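Local coordinates for VP2 (Primate bocaparvovirus 1, PDB 7L0Y), which forms the T=1 icosahedral capsid of human bocavirus 1, a shell of sixty capsid-protein copies about 26 nm across, at residues T305-N308 and T309-G313; A232-P235 and P236-F240. All blocks are in the same frame, centred on the assembly; numbering follows the deposited sequence.

Interaction 1 (T305-N308 and T309-G313); sequences THIN and TGAAG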
loop_
_atom_site.group_PDB
_atom_site.type_symbol
_atom_site.label_atom_id
_atom_site.label_comp_id
_atom_site.label_asym_id
_atom_site.label_seq_id
_atom_site.Cartn_x
_atom_site.Cartn_y
_atom_site.Cartn_z
ATOM N N THR A 305 86.234 -80.724 -37.061
ATOM C CA THR A 305 87.015 -81.109 -35.883
ATOM C C THR A 305 88.459 -80.623 -35.941
ATOM O O THR A 305 88.714 -79.450 -36.238
ATOM C CB THR A 305 86.995 -82.629 -35.698
ATOM O OG1 THR A 305 87.576 -83.264 -36.844
ATOM C CG2 THR A 305 85.569 -83.120 -35.517
ATOM N N HIS A 306 89.404 -81.528 -35.675
ATOM C CA HIS A 306 90.839 -81.239 -35.740
ATOM C C HIS A 306 91.198 -80.034 -34.872
ATOM O O HIS A 306 91.524 -78.950 -35.358
ATOM C CB HIS A 306 91.298 -81.044 -37.185
ATOM C CG HIS A 306 91.133 -82.264 -38.038
ATOM N ND1 HIS A 306 91.877 -83.409 -37.847
ATOM C CD2 HIS A 306 90.321 -82.516 -39.092
ATOM C CE1 HIS A 306 91.524 -84.315 -38.742
ATOM N NE2 HIS A 306 90.582 -83.798 -39.509
ATOM N N ILE A 307 91.133 -80.246 -33.562
ATOM C CA ILE A 307 91.328 -79.198 -32.569
ATOM C C ILE A 307 92.803 -79.195 -32.175
ATOM O O ILE A 307 93.212 -78.521 -31.222
ATOM C CB ILE A 307 90.382 -79.416 -31.376
ATOM C CG1 ILE A 307 88.980 -79.674 -31.909
ATOM C CG2 ILE A 307 90.273 -78.183 -30.518
ATOM C CD1 ILE A 307 88.430 -78.560 -32.770
ATOM N N ASN A 308 93.597 -79.988 -32.899
ATOM C CA ASN A 308 95.055 -80.025 -32.815
ATOM C C ASN A 308 95.507 -80.563 -31.459
ATOM O O ASN A 308 96.617 -80.271 -30.999
ATOM C CB ASN A 308 95.634 -78.627 -33.073
ATOM C CG ASN A 308 97.104 -78.649 -33.468
ATOM O OD1 ASN A 308 97.806 -79.642 -33.280
ATOM N ND2 ASN A 308 97.575 -77.538 -34.019
ATOM N N THR A 309 94.630 -81.317 -30.793
ATOM C CA THR A 309 94.950 -82.155 -29.636
ATOM C C THR A 309 95.392 -81.345 -28.422
ATOM O O THR A 309 95.396 -81.854 -27.297
ATOM C CB THR A 309 96.036 -83.179 -29.984
ATOM O OG1 THR A 309 97.265 -82.505 -30.285
ATOM C CG2 THR A 309 95.611 -84.007 -31.188
ATOM N N GLY A 310 95.755 -80.085 -28.639
ATOM C CA GLY A 310 96.065 -79.139 -27.592
ATOM C C GLY A 310 95.014 -78.071 -27.445
ATOM O O GLY A 310 95.282 -77.037 -26.819
ATOM N N ALA A 311 93.834 -78.280 -28.025
ATOM C CA ALA A 311 92.721 -77.356 -28.172
ATOM C C ALA A 311 93.016 -76.289 -29.217
ATOM O O ALA A 311 92.094 -75.579 -29.622
ATOM C CB ALA A 311 92.314 -76.671 -26.854
ATOM N N ALA A 312 94.263 -76.161 -29.680
ATOM C CA ALA A 312 94.667 -75.129 -30.627
ATOM C C ALA A 312 94.179 -73.770 -30.152
ATOM O O ALA A 312 94.243 -73.458 -28.959
ATOM C CB ALA A 312 94.134 -75.435 -32.027
ATOM N N GLY A 313 93.669 -72.963 -31.080
ATOM C CA GLY A 313 93.000 -71.741 -30.683
ATOM C C GLY A 313 91.501 -71.928 -30.590
ATOM O O GLY A 313 90.765 -70.986 -30.289
#

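Interaction 2 (A232-P235 and P236-F240); sequences AYIP and PGLMF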
loop_
_atom_site.group_PDB
_atom_site.type_symbol
_atom_site.label_atom_id
_atom_site.label_comp_id
_atom_site.label_asym_id
_atom_site.label_seq_id
_atom_site.Cartn_x
_atom_site.Cartn_y
_atom_site.Cartn_z
ATOM N N ALA A 232 74.877 -73.869 5.776
ATOM C CA ALA A 232 74.190 -75.103 6.111
ATOM C C ALA A 232 75.032 -75.876 7.114
ATOM O O ALA A 232 76.186 -76.207 6.834
ATOM C CB ALA A 232 73.945 -75.944 4.863
ATOM N N TYR A 233 74.464 -76.141 8.288
ATOM C CA TYR A 233 75.179 -76.924 9.284
ATOM C C TYR A 233 75.068 -78.419 9.039
ATOM O O TYR A 233 75.900 -79.178 9.541
ATOM C CB TYR A 233 74.685 -76.580 10.691
ATOM C CG TYR A 233 73.240 -76.905 10.953
ATOM C CD1 TYR A 233 72.862 -78.156 11.406
ATOM C CD2 TYR A 233 72.258 -75.952 10.780
ATOM C CE1 TYR A 233 71.560 -78.453 11.650
ATOM C CE2 TYR A 233 70.948 -76.240 11.025
ATOM C CZ TYR A 233 70.603 -77.492 11.459
ATOM O OH TYR A 233 69.286 -77.782 11.704
ATOM N N ILE A 234 74.065 -78.855 8.286
ATOM C CA ILE A 234 73.942 -80.255 7.886
ATOM C C ILE A 234 73.632 -80.322 6.405
ATOM O O ILE A 234 73.143 -79.354 5.808
ATOM C CB ILE A 234 72.848 -80.998 8.676
ATOM C CG1 ILE A 234 71.527 -80.234 8.586
ATOM C CG2 ILE A 234 73.296 -81.298 10.095
ATOM C CD1 ILE A 234 70.355 -81.000 9.075
ATOM N N PRO A 235 73.931 -81.456 5.776
ATOM C CA PRO A 235 73.458 -81.674 4.418
ATOM C C PRO A 235 71.949 -81.813 4.403
ATOM O O PRO A 235 71.329 -82.119 5.435
ATOM C CB PRO A 235 74.141 -82.991 4.018
ATOM C CG PRO A 235 75.302 -83.082 4.899
ATOM C CD PRO A 235 74.879 -82.497 6.194
ATOM N N PRO A 236 71.310 -81.602 3.254
ATOM C CA PRO A 236 69.870 -81.863 3.169
ATOM C C PRO A 236 69.511 -83.318 3.387
ATOM O O PRO A 236 68.336 -83.620 3.616
ATOM C CB PRO A 236 69.512 -81.392 1.755
ATOM C CG PRO A 236 70.777 -81.480 1.011
ATOM C CD PRO A 236 71.853 -81.121 1.977
ATOM N N GLY A 237 70.481 -84.229 3.325
ATOM C CA GLY A 237 70.180 -85.633 3.521
ATOM C C GLY A 237 70.033 -86.028 4.975
ATOM O O GLY A 237 69.535 -87.110 5.278
ATOM N N LEU A 238 70.471 -85.174 5.891
ATOM C CA LEU A 238 70.393 -85.444 7.319
ATOM C C LEU A 238 69.165 -84.848 7.988
ATOM O O LEU A 238 69.085 -84.865 9.218
ATOM C CB LEU A 238 71.655 -84.960 8.026
ATOM C CG LEU A 238 72.868 -85.831 7.740
ATOM C CD1 LEU A 238 74.083 -85.289 8.447
ATOM C CD2 LEU A 238 72.577 -87.250 8.167
ATOM N N MET A 239 68.214 -84.319 7.222
ATOM C CA MET A 239 67.097 -83.593 7.813
ATOM C C MET A 239 66.153 -84.492 8.602
ATOM O O MET A 239 65.136 -84.008 9.100
ATOM C CB MET A 239 66.301 -82.845 6.748
ATOM C CG MET A 239 67.045 -81.725 6.061
ATOM S SD MET A 239 65.938 -80.703 5.070
ATOM C CE MET A 239 65.475 -81.830 3.755
ATOM N N PHE A 240 66.416 -85.784 8.682
ATOM C CA PHE A 240 65.492 -86.667 9.367
ATOM C C PHE A 240 65.805 -86.776 10.860
ATOM O O PHE A 240 66.771 -86.212 11.376
ATOM C CB PHE A 240 65.524 -88.047 8.727
ATOM C CG PHE A 240 66.868 -88.682 8.752
ATOM C CD1 PHE A 240 67.239 -89.507 9.793
ATOM C CD2 PHE A 240 67.772 -88.445 7.738
ATOM C CE1 PHE A 240 68.469 -90.086 9.814
ATOM C CE2 PHE A 240 69.008 -89.025 7.760
ATOM C CZ PHE A 240 69.356 -89.844 8.795
#

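Interaction 1 (T305-N308 and T309-G313)
Ile307 meets Ala311 through its short branch: with CG1 opposite the carbonyl carbon (chi1 -48°), CG2 is left anti to the backbone N and beside the carbonyl, on the side where the chain returns. CG2 lies 3.3 Å from Ala311 O and 3.5 Å from Ala311 CA, so the branch rests mainly on backbone, and the methyl of Ala311 turns off elsewhere. The longer branch, CG1 and CD1, leads away from the returning chain. Ala312, by contrast, turns its methyl back to Ile307 and Asn308: its CB is 3.3 Å from Ile307 O and 3.7 Å from Asn308 CB. Asn308 therefore packs through the root of its side chain, while CG and the amide extend beyond.

The reversal itself is drawn close, with Ile307 CA and Ala311 CA 5.0 Å apart. Asn308, Thr309 and Ala311 take left-handed backbone conformations, and Ala312 keeps a positive phi with an extended psi. Ile307 O faces the peptide nitrogens of Ala311 and Ala312, but the angles are too poor for hydrogen bonds. Gly310 N gives Asn308 O a weak bond whose short length is doubtful. The contact thus depends largely on van der Waals packing.

This irregular turn lies in the loop joining strand 296-300 to strand 316-318. Ile307 and Ala311 settle on the first of these strands through Cys299 and Met297, and Ile307 also touches Phe314. Ala312 packs on Glu175, whereas a neighbouring subunit supplies Tyr364 against Ile307 and backbone hydrogen bonds with Thr309.

Interaction 2 (A232-P235 and P236-F240)
Pro235 and Leu238 run alongside each other in the same direction, across a tight turn. Pro235 touches one leucine branch with its ring carbon CD, 3.7 Å from Leu238 CD1. Leu238 takes this place because its CG stands opposite the carbonyl carbon (chi1 -72°).

Ile234 fills in next to this pair. Its beta carbon faces that of Leu238, CB to CB 4.2 Å, and its chain then extends past the leucine side chain to the backbone, where CD1 comes within 4.1 Å of Leu238 O. Ile234 thus touches Leu238 with its beta carbon and with its terminal methyl, the latter against the backbone carbonyl.

In the backbone, Leu238 N donates to Pro235 O over 3.2 Å, with an N-H...O angle of 161°. The bond is fairly straight at the hydrogen, yet the donor stands above the carbonyl plane, 60° out of it. With Pro236 and Gly237 at the corner positions and their backbone angles near the classical values, 235-238 form a type I beta turn. Pro236 suits the first corner, its ring restricting phi to about the value required and its nitrogen carrying no hydrogen. Pro235 CB lies 3.6 Å from Pro236 CD, which brings the two rings into contact.

The turn follows strand 215-232 on the way to strand 249-252. Pro235 also packs on Met357 and Pro236 on the C-terminal Leu519, while a neighbouring subunit covers the site, with its Ile170 against Ile234 and its Thr300, at the end of strand 296-300, against Pro235.

Both interactions are tight chain reversals in the long connection between strands 215-232 and 424-429, which, by the order of the strands, corresponds to the GH loop of the parvovirus jelly roll. They hold different parts of it: their centres are 44 Å apart and they do not touch. Interaction 2 is fully buried and essentially apolar, with a well-formed backbone bond and prolines setting its course. Interaction 1 is only partly buried: Ile307 and Ala311 are buried, while Asn308, Thr309 and Gly310 are exposed, and positive-phi backbone replaces regular turn bonding. Each meets another copy of the protein, so both lie at subunit interfaces of the capsid.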